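Local coordinates for protein N2152 (Neocallimastix frontalis, PDB 5U22) that probably hydrolyses glycosidic bonds in rare arabinose-containing substrates, as a polyspecific family 39 glycoside hydrolase of an anaerobic rumen fungus, at residues I209-E214 and T243-C248; I64-A69 and S275-W280; V371-I376 and T390-N395; Y341-F346 and G415-I420. One frame throughout, in Å; residues are numbered along the deposited sequence.

The four contacts divide between the two domains of this glycoside hydrolase. Contacts 1 and 2 lie in the TIM barrel, their centres about 9 Å apart, and share its parallel sheet, in which strands 242-247 and 275-278 are neighbours; contact 1 is nested within the chain loop that contact 2 closes, and a salt bridge from Glu246 to Arg68 ties them together. Contacts 3 and 4, also about 9 Å apart between centres, follow later in the chain in the beta sandwich, contact 3 nested within contact 4, joined by Glu374 and Arg417. Between contacts 2 and 4 the centres are about 23 Å apart, with no touch between the pairs, so each domain carries its own pair of contacts.

Contact 1: I209-E214 and T243-C248; sequences IIAWHE and TINEYC
Thr243 N donates a nearly straight bond to Ile210 O (2.8 Å), while Trp212 N reaches Thr243 O only weakly. After a shift of register, Glu214 N binds Glu246 O and Glu214 O accepts Cys248 N. In the apolar packing, Ile244 CG1 lies beside the backbone N (chi1 -55°), which carries CD1 over the Trp212 five-membered ring, 3.6 Å from its centroid, where a methyl can make a CH-pi contact. Trp212 NE1 donates a hydrogen bond, in the plane of its ring, to Glu214 OE2 (2.9 Å), approaching from above the carboxylate plane; OE2 also binds His224. Over the His213 ring lies Glu246 CG, the carboxylate stacked at 28°; Asn245 OD1 accepts a weak hydrogen bond from NE2 at the ring edge, its ND2 being held by Glu143, and His213 ND1 binds Glu147. Glu246 OE2 forms a salt bridge with Arg68, and OE1 hydrogen-bonds a molecule probably from the crystallisation liquor, consistent with a pocket position. Helix 221-235 of this beta-alpha-beta unit packs on Trp212 and Ile244, between strands 180-185 and 275-278.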
loop_
_atom_site.group_PDB
_atom_site.type_symbol
_atom_site.label_atom_id
_atom_site.label_comp_id
_atom_site.label_asym_id
_atom_site.label_seq_id
_atom_site.Cartn_x
_atom_site.Cartn_y
_atom_site.Cartn_z
ATOM N N ILE A 209 -0.822 3.891 -14.908
ATOM C CA ILE A 209 -0.825 3.981 -13.454
ATOM C C ILE A 209 0.500 4.616 -13.051
ATOM O O ILE A 209 1.570 4.092 -13.393
ATOM C CB ILE A 209 -0.988 2.598 -12.790
ATOM C CG1 ILE A 209 -2.175 1.834 -13.396
ATOM C CG2 ILE A 209 -1.164 2.750 -11.281
ATOM C CD1 ILE A 209 -2.259 0.364 -12.965
ATOM N N ILE A 210 0.432 5.751 -12.349
ATOM C CA ILE A 210 1.630 6.468 -11.922
ATOM C C ILE A 210 2.167 5.810 -10.660
ATOM O O ILE A 210 1.405 5.422 -9.769
ATOM C CB ILE A 210 1.317 7.962 -11.702
ATOM C CG1 ILE A 210 2.599 8.800 -11.640
ATOM C CG2 ILE A 210 0.476 8.178 -10.440
ATOM C CD1 ILE A 210 3.260 8.978 -13.012
ATOM N N ALA A 211 3.487 5.660 -10.578
ATOM C CA ALA A 211 4.095 4.914 -9.490
ATOM C C ALA A 211 5.297 5.662 -8.939
ATOM O O ALA A 211 6.136 6.156 -9.700
ATOM C CB ALA A 211 4.559 3.523 -9.963
ATOM N N TRP A 212 5.385 5.722 -7.613
ATOM C CA TRP A 212 6.628 6.075 -6.942
ATOM C C TRP A 212 6.619 5.436 -5.564
ATOM O O TRP A 212 5.633 4.812 -5.155
ATOM C CB TRP A 212 6.825 7.591 -6.848
ATOM C CG TRP A 212 5.890 8.367 -5.960
ATOM C CD1 TRP A 212 6.060 8.651 -4.623
ATOM C CD2 TRP A 212 4.674 9.021 -6.358
ATOM N NE1 TRP A 212 5.009 9.423 -4.173
ATOM C CE2 TRP A 212 4.149 9.666 -5.214
ATOM C CE3 TRP A 212 3.976 9.116 -7.571
ATOM C CZ2 TRP A 212 2.947 10.393 -5.244
ATOM C CZ3 TRP A 212 2.795 9.849 -7.608
ATOM C CH2 TRP A 212 2.290 10.481 -6.446
ATOM N N HIS A 213 7.725 5.604 -4.847
ATOM C CA HIS A 213 7.924 4.982 -3.548
ATOM C C HIS A 213 7.903 6.033 -2.451
ATOM O O HIS A 213 8.284 7.187 -2.666
ATOM C CB HIS A 213 9.240 4.219 -3.528
ATOM C CG HIS A 213 9.289 3.115 -4.534
ATOM N ND1 HIS A 213 10.457 2.475 -4.889
ATOM C CD2 HIS A 213 8.303 2.541 -5.266
ATOM C CE1 HIS A 213 10.184 1.554 -5.797
ATOM N NE2 HIS A 213 8.887 1.578 -6.049
ATOM N N GLU A 214 7.445 5.625 -1.267
ATOM C CA GLU A 214 7.423 6.495 -0.084
ATOM C C GLU A 214 8.136 5.746 1.037
ATOM O O GLU A 214 7.516 5.147 1.923
ATOM C CB GLU A 214 5.991 6.904 0.303
ATOM C CG GLU A 214 5.287 7.813 -0.725
ATOM C CD GLU A 214 5.812 9.252 -0.726
ATOM O OE1 GLU A 214 6.863 9.536 -0.093
ATOM O OE2 GLU A 214 5.150 10.105 -1.366
ATOM N N THR A 243 -0.176 4.337 -7.702
ATOM C CA THR A 243 0.289 3.183 -6.948
ATOM C C THR A 243 1.585 3.537 -6.226
ATOM O O THR A 243 2.589 3.879 -6.859
ATOM C CB THR A 243 0.445 1.947 -7.849
ATOM O OG1 THR A 243 0.846 0.838 -7.046
ATOM C CG2 THR A 243 1.461 2.130 -8.969
ATOM N N ILE A 244 1.550 3.500 -4.892
ATOM C CA ILE A 244 2.755 3.723 -4.102
ATOM C C ILE A 244 3.289 2.344 -3.765
ATOM O O ILE A 244 2.978 1.801 -2.704
ATOM C CB ILE A 244 2.472 4.557 -2.836
ATOM C CG1 ILE A 244 1.801 5.879 -3.216
ATOM C CG2 ILE A 244 3.762 4.834 -2.054
ATOM C CD1 ILE A 244 2.584 6.698 -4.246
ATOM N N ASN A 245 4.066 1.747 -4.673
ATOM C CA ASN A 245 4.243 0.306 -4.605
ATOM C C ASN A 245 5.463 -0.109 -3.802
ATOM O O ASN A 245 5.836 -1.284 -3.834
ATOM C CB ASN A 245 4.232 -0.331 -6.012
ATOM C CG ASN A 245 5.269 0.242 -6.959
ATOM O OD1 ASN A 245 6.260 0.844 -6.538
ATOM N ND2 ASN A 245 5.059 0.026 -8.256
ATOM N N GLU A 246 6.054 0.823 -3.049
ATOM C CA GLU A 246 6.877 0.520 -1.877
ATOM C C GLU A 246 6.648 1.624 -0.861
ATOM O O GLU A 246 6.801 2.799 -1.201
ATOM C CB GLU A 246 8.373 0.438 -2.214
ATOM C CG GLU A 246 8.737 -0.712 -3.185
ATOM C CD GLU A 246 10.230 -0.842 -3.376
ATOM O OE1 GLU A 246 10.954 -0.522 -2.416
ATOM O OE2 GLU A 246 10.674 -1.248 -4.476
ATOM N N TYR A 247 6.290 1.268 0.377
ATOM C CA TYR A 247 6.165 2.292 1.411
ATOM C C TYR A 247 6.621 1.772 2.766
ATOM O O TYR A 247 6.376 0.616 3.114
ATOM C CB TYR A 247 4.724 2.834 1.534
ATOM C CG TYR A 247 3.642 1.898 2.059
ATOM C CD1 TYR A 247 2.793 1.224 1.184
ATOM C CD2 TYR A 247 3.409 1.760 3.424
ATOM C CE1 TYR A 247 1.781 0.397 1.654
ATOM C CE2 TYR A 247 2.411 0.933 3.903
ATOM C CZ TYR A 247 1.596 0.263 3.022
ATOM O OH TYR A 247 0.596 -0.548 3.500
ATOM N N CYS A 248 7.255 2.655 3.537
ATOM C CA CYS A 248 7.786 2.309 4.854
ATOM C C CYS A 248 8.203 3.589 5.550
ATOM O O CYS A 248 8.572 4.564 4.894
ATOM C CB CYS A 248 8.992 1.370 4.731
ATOM S SG CYS A 248 9.598 0.642 6.277
#

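Contact 2: I64-A69 and S275-W280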
loop_
_atom_site.group_PDB
_atom_site.type_symbol
_atom_site.label_atom_id
_atom_site.label_comp_id
_atom_site.label_asym_id
_atom_site.label_seq_id
_atom_site.Cartn_x
_atom_site.Cartn_y
_atom_site.Cartn_z
ATOM N N ILE A 64 -6.209 -9.008 0.508
ATOM C CA ILE A 64 -5.160 -8.359 -0.271
ATOM C C ILE A 64 -5.727 -7.574 -1.448
ATOM O O ILE A 64 -6.641 -8.030 -2.143
ATOM C CB ILE A 64 -4.172 -9.435 -0.756
ATOM C CG1 ILE A 64 -3.417 -10.052 0.430
ATOM C CG2 ILE A 64 -3.196 -8.860 -1.777
ATOM C CD1 ILE A 64 -2.524 -9.056 1.161
ATOM N N ASN A 65 -5.149 -6.390 -1.693
ATOM C CA ASN A 65 -5.482 -5.587 -2.861
ATOM C C ASN A 65 -4.513 -5.915 -3.992
ATOM O O ASN A 65 -4.832 -6.721 -4.872
ATOM C CB ASN A 65 -5.455 -4.093 -2.512
ATOM C CG ASN A 65 -5.869 -3.215 -3.662
ATOM O OD1 ASN A 65 -6.711 -3.588 -4.484
ATOM N ND2 ASN A 65 -5.275 -2.031 -3.734
ATOM N N VAL A 66 -3.315 -5.334 -3.971
ATOM C CA VAL A 66 -2.343 -5.533 -5.041
ATOM C C VAL A 66 -0.991 -5.848 -4.422
ATOM O O VAL A 66 -0.481 -5.062 -3.612
ATOM C CB VAL A 66 -2.218 -4.307 -5.962
ATOM C CG1 VAL A 66 -1.272 -4.625 -7.100
ATOM C CG2 VAL A 66 -3.573 -3.890 -6.502
ATOM N N MET A 67 -0.406 -6.988 -4.815
ATOM C CA MET A 67 0.968 -7.308 -4.454
ATOM C C MET A 67 1.919 -6.837 -5.549
ATOM O O MET A 67 1.498 -6.380 -6.614
ATOM C CB MET A 67 1.136 -8.814 -4.230
ATOM C CG MET A 67 0.192 -9.399 -3.205
ATOM S SD MET A 67 0.423 -8.783 -1.515
ATOM C CE MET A 67 1.892 -9.655 -0.969
ATOM N N ARG A 68 3.224 -6.981 -5.303
ATOM C CA ARG A 68 4.247 -6.704 -6.307
ATOM C C ARG A 68 5.256 -7.840 -6.312
ATOM O O ARG A 68 5.645 -8.345 -5.254
ATOM C CB ARG A 68 4.945 -5.365 -6.029
ATOM C CG ARG A 68 5.922 -4.858 -7.109
ATOM C CD ARG A 68 6.083 -3.362 -6.848
ATOM N NE ARG A 68 7.034 -2.604 -7.660
ATOM C CZ ARG A 68 8.217 -2.170 -7.217
ATOM N NH1 ARG A 68 8.646 -2.493 -5.999
ATOM N NH2 ARG A 68 8.983 -1.427 -8.003
ATOM N N ALA A 69 5.659 -8.258 -7.507
ATOM C CA ALA A 69 6.530 -9.416 -7.637
ATOM C C ALA A 69 7.405 -9.237 -8.864
ATOM O O ALA A 69 7.017 -8.527 -9.800
ATOM C CB ALA A 69 5.720 -10.722 -7.741
ATOM N N SER A 275 -3.447 1.833 -5.100
ATOM C CA SER A 275 -2.826 0.699 -4.433
ATOM C C SER A 275 -1.555 1.154 -3.743
ATOM O O SER A 275 -0.888 2.085 -4.192
ATOM C CB SER A 275 -2.500 -0.442 -5.409
ATOM O OG SER A 275 -1.570 -0.048 -6.411
ATOM N N GLY A 276 -1.232 0.487 -2.639
ATOM C CA GLY A 276 0.028 0.717 -1.961
ATOM C C GLY A 276 0.626 -0.602 -1.517
ATOM O O GLY A 276 -0.115 -1.490 -1.084
ATOM N N MET A 277 1.944 -0.761 -1.637
ATOM C CA MET A 277 2.627 -1.988 -1.244
ATOM C C MET A 277 3.711 -1.678 -0.224
ATOM O O MET A 277 4.513 -0.765 -0.423
ATOM C CB MET A 277 3.265 -2.689 -2.447
ATOM C CG MET A 277 2.323 -3.565 -3.242
ATOM S SD MET A 277 2.026 -3.011 -4.925
ATOM C CE MET A 277 1.091 -1.588 -4.543
ATOM N N ILE A 278 3.764 -2.484 0.839
ATOM C CA ILE A 278 4.833 -2.363 1.812
ATOM C C ILE A 278 6.180 -2.706 1.164
ATOM O O ILE A 278 6.262 -3.511 0.226
ATOM C CB ILE A 278 4.524 -3.271 3.015
ATOM C CG1 ILE A 278 3.198 -2.839 3.649
ATOM C CG2 ILE A 278 5.634 -3.222 4.070
ATOM C CD1 ILE A 278 2.683 -3.839 4.651
ATOM N N THR A 279 7.242 -2.063 1.657
ATOM C CA THR A 279 8.601 -2.344 1.215
ATOM C C THR A 279 8.988 -3.799 1.457
ATOM O O THR A 279 8.298 -4.567 2.140
ATOM C CB THR A 279 9.611 -1.453 1.951
ATOM O OG1 THR A 279 9.302 -1.435 3.359
ATOM C CG2 THR A 279 9.596 -0.039 1.390
ATOM N N TRP A 280 10.133 -4.168 0.870
ATOM C CA TRP A 280 10.844 -5.419 1.163
ATOM C C TRP A 280 12.267 -5.020 1.531
ATOM O O TRP A 280 13.190 -5.144 0.719
ATOM C CB TRP A 280 10.810 -6.362 -0.024
ATOM C CG TRP A 280 11.534 -7.665 0.207
ATOM C CD1 TRP A 280 11.505 -8.443 1.332
ATOM C CD2 TRP A 280 12.396 -8.328 -0.720
ATOM N NE1 TRP A 280 12.278 -9.563 1.150
ATOM C CE2 TRP A 280 12.850 -9.508 -0.098
ATOM C CE3 TRP A 280 12.828 -8.037 -2.021
ATOM C CZ2 TRP A 280 13.713 -10.398 -0.733
ATOM C CZ3 TRP A 280 13.676 -8.922 -2.653
ATOM C CH2 TRP A 280 14.110 -10.090 -2.011
HETATM O O HOH W 1 -2.140 -2.964 -2.612
#
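Near the closure of the TIM barrel, the first and last strands of its parallel sheet, 66-70 and 275-278, approach each other without a direct hydrogen bond; Ser41 and Ala43 also bond to the 64-69 backbone. The short axes come within 6.8 Å and diverge by 52°, leaving room for side chains and a water between them. Met277 fills much of that seam: its CG lies 3.2 Å from Val66 O, and its chain, bent at chi2 and chi3, brings SD to 3.9 Å from Arg68 CB. A long thioether can bend to follow the Val66 carbonyl and Arg68 CB. Nearer the start of the strands, Val66 CG2 packs against Ser275 CB at 3.8 Å, and Asn65 ND2 lies 3.6 Å from the same Ser275 CB. Small Ser275 lets both approach, while its OG turns to Thr243. One water accepts a hydrogen bond from Val66 N (3.0 Å) and can donate to Gly276 O (2.9 Å), bridging backbones too far apart to pair. Arg68 extends past the methionine, its guanidinium bound by Glu143, Glu246 and Asn146. Strand 98-102 borders Val66 and Arg68, strand 242-247 borders Met277, and helix 84-91 covers Met67.

Contact 3: V371-I376 and T390-N395; sequences VKVEKI and TIFEKN
Lys372 crosses Glu393 at a slant on one face of this antiparallel pair. With CG opposite the backbone N (chi1 176°) and the rest of the chain extended, its CB and CG each lie 4.0 Å from Glu393 CD, and CD keeps the same distance from Glu393 OE1. Further out CE passes Thr390 OG1 at 3.4 Å, the two side chains crossing at about a right angle. At the tip NZ donates to a water that in turn donates to Glu393 OE1, so the opposite charges meet through solvent; Glu393 OE2 binds His370. Long lysine and glutamate chains suit this face, because their methylenes can lie over the sheet while their charges reach water. A second water links Glu374 OE1 with Thr390 OG1, while Glu374 OE2 pairs with Arg417. On the other face Val373 CG2 sits over the Phe392 ring, offset toward its rim, 3.6 Å from CZ; Ile391, at the bulge, packs its CD1 against Val373 CG1 and Lys375 CB. Backbone bonds join Val371 with Lys394 both ways, Val373 N to Phe392 O, and Ile391 N to Val373 O (2.8 Å). Ile391 and Phe392 thus both face Val373, a classic beta bulge in the beta-sandwich domain.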
loop_
_atom_site.group_PDB
_atom_site.type_symbol
_atom_site.label_atom_id
_atom_site.label_comp_id
_atom_site.label_asym_id
_atom_site.label_seq_id
_atom_site.Cartn_x
_atom_site.Cartn_y
_atom_site.Cartn_z
ATOM N N VAL A 371 -19.338 0.310 22.040
ATOM C CA VAL A 371 -17.985 0.691 21.631
ATOM C C VAL A 371 -16.995 -0.315 22.198
ATOM O O VAL A 371 -16.882 -0.464 23.419
ATOM C CB VAL A 371 -17.636 2.115 22.087
ATOM C CG1 VAL A 371 -16.211 2.475 21.680
ATOM C CG2 VAL A 371 -18.642 3.098 21.496
ATOM N N LYS A 372 -16.278 -1.003 21.318
ATOM C CA LYS A 372 -15.190 -1.875 21.722
ATOM C C LYS A 372 -13.883 -1.260 21.249
ATOM O O LYS A 372 -13.730 -0.957 20.061
ATOM C CB LYS A 372 -15.368 -3.276 21.145
ATOM C CG LYS A 372 -14.218 -4.224 21.449
ATOM C CD LYS A 372 -14.531 -5.595 20.875
ATOM C CE LYS A 372 -13.518 -6.652 21.294
ATOM N NZ LYS A 372 -13.836 -7.974 20.656
ATOM N N VAL A 373 -12.955 -1.061 22.176
ATOM C CA VAL A 373 -11.674 -0.419 21.897
ATOM C C VAL A 373 -10.584 -1.465 22.096
ATOM O O VAL A 373 -10.487 -2.069 23.170
ATOM C CB VAL A 373 -11.460 0.804 22.807
ATOM C CG1 VAL A 373 -10.147 1.490 22.482
ATOM C CG2 VAL A 373 -12.626 1.776 22.654
ATOM N N GLU A 374 -9.775 -1.693 21.063
ATOM C CA GLU A 374 -8.736 -2.714 21.108
ATOM C C GLU A 374 -7.382 -2.126 20.726
ATOM O O GLU A 374 -7.294 -1.085 20.067
ATOM C CB GLU A 374 -9.027 -3.877 20.154
ATOM C CG GLU A 374 -10.390 -4.470 20.279
ATOM C CD GLU A 374 -10.640 -5.495 19.193
ATOM O OE1 GLU A 374 -10.011 -6.566 19.254
ATOM O OE2 GLU A 374 -11.431 -5.214 18.271
ATOM N N LYS A 375 -6.321 -2.835 21.115
ATOM C CA LYS A 375 -4.970 -2.485 20.699
ATOM C C LYS A 375 -4.216 -3.734 20.270
ATOM O O LYS A 375 -4.497 -4.844 20.731
ATOM C CB LYS A 375 -4.185 -1.777 21.809
ATOM C CG LYS A 375 -3.914 -2.633 23.041
ATOM C CD LYS A 375 -3.081 -1.855 24.047
ATOM C CE LYS A 375 -3.002 -2.566 25.402
ATOM N NZ LYS A 375 -2.324 -3.880 25.302
ATOM N N ILE A 376 -3.252 -3.538 19.380
ATOM C CA ILE A 376 -2.314 -4.587 19.008
ATOM C C ILE A 376 -0.929 -4.038 19.310
ATOM O O ILE A 376 -0.520 -3.018 18.743
ATOM C CB ILE A 376 -2.463 -5.020 17.541
ATOM C CG1 ILE A 376 -1.447 -6.114 17.211
ATOM C CG2 ILE A 376 -2.362 -3.827 16.555
ATOM C CD1 ILE A 376 -1.792 -7.432 17.872
ATOM N N THR A 390 -8.372 -6.335 24.267
ATOM C CA THR A 390 -9.473 -5.403 24.434
ATOM C C THR A 390 -9.159 -4.477 25.607
ATOM O O THR A 390 -9.043 -4.930 26.748
ATOM C CB THR A 390 -10.780 -6.158 24.641
ATOM O OG1 THR A 390 -11.011 -6.981 23.494
ATOM C CG2 THR A 390 -11.940 -5.171 24.768
ATOM N N ILE A 391 -8.987 -3.186 25.318
ATOM C CA ILE A 391 -8.749 -2.202 26.375
ATOM C C ILE A 391 -9.995 -2.036 27.238
ATOM O O ILE A 391 -9.941 -2.152 28.467
ATOM C CB ILE A 391 -8.317 -0.857 25.764
ATOM C CG1 ILE A 391 -7.104 -1.045 24.850
ATOM C CG2 ILE A 391 -8.030 0.157 26.865
ATOM C CD1 ILE A 391 -6.631 0.251 24.216
ATOM N N PHE A 392 -11.129 -1.748 26.609
ATOM C CA PHE A 392 -12.408 -1.672 27.298
ATOM C C PHE A 392 -13.518 -1.777 26.262
ATOM O O PHE A 392 -13.289 -1.622 25.058
ATOM C CB PHE A 392 -12.548 -0.389 28.136
ATOM C CG PHE A 392 -12.629 0.894 27.328
ATOM C CD1 PHE A 392 -13.849 1.360 26.856
ATOM C CD2 PHE A 392 -11.507 1.664 27.120
ATOM C CE1 PHE A 392 -13.934 2.544 26.143
ATOM C CE2 PHE A 392 -11.579 2.847 26.404
ATOM C CZ PHE A 392 -12.791 3.291 25.912
ATOM N N GLU A 393 -14.724 -2.045 26.755
ATOM C CA GLU A 393 -15.900 -2.222 25.911
ATOM C C GLU A 393 -17.118 -1.769 26.704
ATOM O O GLU A 393 -17.371 -2.304 27.783
ATOM C CB GLU A 393 -16.020 -3.693 25.502
ATOM C CG GLU A 393 -17.193 -4.029 24.646
ATOM C CD GLU A 393 -17.075 -5.412 24.028
ATOM O OE1 GLU A 393 -16.173 -6.183 24.441
ATOM O OE2 GLU A 393 -17.874 -5.712 23.121
ATOM N N LYS A 394 -17.856 -0.779 26.199
ATOM C CA LYS A 394 -19.029 -0.291 26.914
ATOM C C LYS A 394 -19.922 0.477 25.950
ATOM O O LYS A 394 -19.539 0.776 24.815
ATOM C CB LYS A 394 -18.639 0.585 28.112
ATOM C CG LYS A 394 -18.019 1.914 27.726
ATOM C CD LYS A 394 -17.690 2.740 28.955
ATOM C CE LYS A 394 -17.061 4.076 28.562
ATOM N NZ LYS A 394 -16.514 4.802 29.738
ATOM N N ASN A 395 -21.123 0.798 26.425
ATOM C CA ASN A 395 -22.067 1.565 25.629
ATOM C C ASN A 395 -21.843 3.052 25.853
ATOM O O ASN A 395 -21.510 3.485 26.962
ATOM C CB ASN A 395 -23.516 1.197 25.977
ATOM C CG ASN A 395 -23.894 -0.222 25.539
ATOM O OD1 ASN A 395 -23.203 -0.861 24.732
ATOM N ND2 ASN A 395 -25.009 -0.713 26.068
HETATM O O HOH W 2 -15.702 -8.612 23.138
HETATM O O HOH W 3 -8.993 -7.604 21.508
#

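Contact 4: Y341-F346 and G415-I420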
loop_
_atom_site.group_PDB
_atom_site.type_symbol
_atom_site.label_atom_id
_atom_site.label_comp_id
_atom_site.label_asym_id
_atom_site.label_seq_id
_atom_site.Cartn_x
_atom_site.Cartn_y
_atom_site.Cartn_z
ATOM N N TYR A 341 -22.040 -1.212 11.410
ATOM C CA TYR A 341 -20.918 -0.886 12.280
ATOM C C TYR A 341 -20.129 0.278 11.703
ATOM O O TYR A 341 -20.248 0.617 10.522
ATOM C CB TYR A 341 -19.997 -2.093 12.514
ATOM C CG TYR A 341 -19.086 -2.456 11.350
ATOM C CD1 TYR A 341 -19.512 -3.327 10.363
ATOM C CD2 TYR A 341 -17.788 -1.951 11.268
ATOM C CE1 TYR A 341 -18.684 -3.673 9.309
ATOM C CE2 TYR A 341 -16.950 -2.283 10.204
ATOM C CZ TYR A 341 -17.405 -3.148 9.231
ATOM O OH TYR A 341 -16.574 -3.486 8.174
ATOM N N VAL A 342 -19.345 0.899 12.581
ATOM C CA VAL A 342 -18.299 1.853 12.234
ATOM C C VAL A 342 -16.978 1.304 12.764
ATOM O O VAL A 342 -16.916 0.790 13.887
ATOM C CB VAL A 342 -18.574 3.241 12.846
ATOM C CG1 VAL A 342 -17.455 4.226 12.492
ATOM C CG2 VAL A 342 -19.945 3.745 12.429
ATOM N N SER A 343 -15.918 1.431 11.973
ATOM C CA SER A 343 -14.596 0.979 12.389
ATOM C C SER A 343 -13.587 2.093 12.158
ATOM O O SER A 343 -13.552 2.684 11.080
ATOM C CB SER A 343 -14.168 -0.273 11.624
ATOM O OG SER A 343 -12.875 -0.698 12.043
ATOM N N PHE A 344 -12.748 2.348 13.155
ATOM C CA PHE A 344 -11.719 3.383 13.096
ATOM C C PHE A 344 -10.416 2.756 13.567
ATOM O O PHE A 344 -10.329 2.313 14.717
ATOM C CB PHE A 344 -12.100 4.577 13.980
ATOM C CG PHE A 344 -11.088 5.697 13.969
ATOM C CD1 PHE A 344 -10.274 5.901 12.862
ATOM C CD2 PHE A 344 -10.958 6.547 15.056
ATOM C CE1 PHE A 344 -9.335 6.927 12.847
ATOM C CE2 PHE A 344 -10.025 7.588 15.039
ATOM C CZ PHE A 344 -9.217 7.768 13.928
ATOM N N ILE A 345 -9.420 2.680 12.680
ATOM C CA ILE A 345 -8.102 2.156 13.039
ATOM C C ILE A 345 -7.085 3.278 12.934
ATOM O O ILE A 345 -7.142 4.094 12.006
ATOM C CB ILE A 345 -7.691 0.949 12.165
ATOM C CG1 ILE A 345 -7.570 1.341 10.689
ATOM C CG2 ILE A 345 -8.704 -0.168 12.302
ATOM C CD1 ILE A 345 -7.180 0.154 9.786
ATOM N N PHE A 346 -6.145 3.320 13.880
ATOM C CA PHE A 346 -5.239 4.456 13.941
ATOM C C PHE A 346 -4.005 4.079 14.751
ATOM O O PHE A 346 -3.978 3.078 15.470
ATOM C CB PHE A 346 -5.939 5.686 14.535
ATOM C CG PHE A 346 -6.612 5.426 15.860
ATOM C CD1 PHE A 346 -7.910 4.936 15.904
ATOM C CD2 PHE A 346 -5.951 5.679 17.056
ATOM C CE1 PHE A 346 -8.549 4.708 17.128
ATOM C CE2 PHE A 346 -6.574 5.462 18.278
ATOM C CZ PHE A 346 -7.870 4.966 18.317
ATOM N N GLY A 415 -1.054 -0.478 17.364
ATOM C CA GLY A 415 -2.197 -0.143 16.526
ATOM C C GLY A 415 -3.450 -0.144 17.387
ATOM O O GLY A 415 -3.571 -0.941 18.316
ATOM N N TYR A 416 -4.377 0.756 17.075
ATOM C CA TYR A 416 -5.612 0.872 17.843
ATOM C C TYR A 416 -6.825 0.743 16.939
ATOM O O TYR A 416 -6.785 1.119 15.768
ATOM C CB TYR A 416 -5.674 2.204 18.588
ATOM C CG TYR A 416 -4.527 2.367 19.567
ATOM C CD1 TYR A 416 -4.553 1.744 20.809
ATOM C CD2 TYR A 416 -3.420 3.133 19.244
ATOM C CE1 TYR A 416 -3.506 1.896 21.706
ATOM C CE2 TYR A 416 -2.374 3.272 20.123
ATOM C CZ TYR A 416 -2.425 2.661 21.352
ATOM O OH TYR A 416 -1.370 2.805 22.223
ATOM N N ARG A 417 -7.921 0.210 17.491
ATOM C CA ARG A 417 -9.180 0.199 16.756
ATOM C C ARG A 417 -10.322 0.573 17.686
ATOM O O ARG A 417 -10.374 0.119 18.834
ATOM C CB ARG A 417 -9.492 -1.162 16.114
ATOM C CG ARG A 417 -10.765 -1.122 15.274
ATOM C CD ARG A 417 -10.997 -2.381 14.432
ATOM N NE ARG A 417 -11.327 -3.567 15.232
ATOM C CZ ARG A 417 -11.741 -4.723 14.716
ATOM N NH1 ARG A 417 -11.894 -4.863 13.397
ATOM N NH2 ARG A 417 -12.010 -5.740 15.520
ATOM N N ILE A 418 -11.236 1.405 17.186
ATOM C CA ILE A 418 -12.525 1.629 17.832
ATOM C C ILE A 418 -13.588 1.040 16.917
ATOM O O ILE A 418 -13.687 1.426 15.747
ATOM C CB ILE A 418 -12.767 3.120 18.102
ATOM C CG1 ILE A 418 -11.785 3.602 19.164
ATOM C CG2 ILE A 418 -14.213 3.350 18.552
ATOM C CD1 ILE A 418 -11.657 5.093 19.238
ATOM N N TYR A 419 -14.356 0.079 17.434
ATOM C CA TYR A 419 -15.352 -0.652 16.656
ATOM C C TYR A 419 -16.715 -0.392 17.276
ATOM O O TYR A 419 -16.936 -0.731 18.444
ATOM C CB TYR A 419 -15.036 -2.150 16.652
ATOM C CG TYR A 419 -15.655 -2.943 15.518
ATOM C CD1 TYR A 419 -14.998 -3.073 14.299
ATOM C CD2 TYR A 419 -16.871 -3.593 15.681
ATOM C CE1 TYR A 419 -15.550 -3.812 13.260
ATOM C CE2 TYR A 419 -17.440 -4.337 14.637
ATOM C CZ TYR A 419 -16.770 -4.439 13.434
ATOM O OH TYR A 419 -17.306 -5.178 12.395
ATOM N N ILE A 420 -17.628 0.195 16.504
ATOM C CA ILE A 420 -18.895 0.693 17.029
ATOM C C ILE A 420 -20.032 -0.106 16.410
ATOM O O ILE A 420 -20.166 -0.160 15.183
ATOM C CB ILE A 420 -19.079 2.197 16.745
ATOM C CG1 ILE A 420 -17.863 2.988 17.229
ATOM C CG2 ILE A 420 -20.357 2.712 17.373
ATOM C CD1 ILE A 420 -17.990 4.485 16.985
HETATM O O HOH W 4 -12.166 -3.233 11.033
#
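Six backbone hydrogen bonds join the antiparallel strands in regular register, reciprocal pairs linking Val342 with Ile420, Phe344 with Ile418 and Phe346 with Tyr416. On one face Tyr419 reaches over Tyr341, its OH 3.3 Å above the centre of that ring; the planes are 13° apart but slid, so the rings barely overlap. Ser343 OG and Arg417 NH1 share a water, and Arg417 CG packs on Ile345 CG2 (3.7 Å). Tyr419 CD1 sits over one face of the guanidinium; arginine's methylenes can pack on Ile345 while its guanidinium reaches Glu374. On the other face, Phe346 places its ring over Tyr416 CB, with CE2 3.4 Å away; the first torsion (chi1 52°), between backbone N and carbonyl carbon, swings it there. Ile418 CD1 adds a contact to Phe346 CE1 (3.8 Å). Branched and aromatic residues suit this buried face, which meets strand 353-359. Strands 330-336 and 368-376 continue the sheet beyond 341-347 and 415-422 respectively, and Trp308 of helix 301-310 makes a cation-pi contact with Arg417.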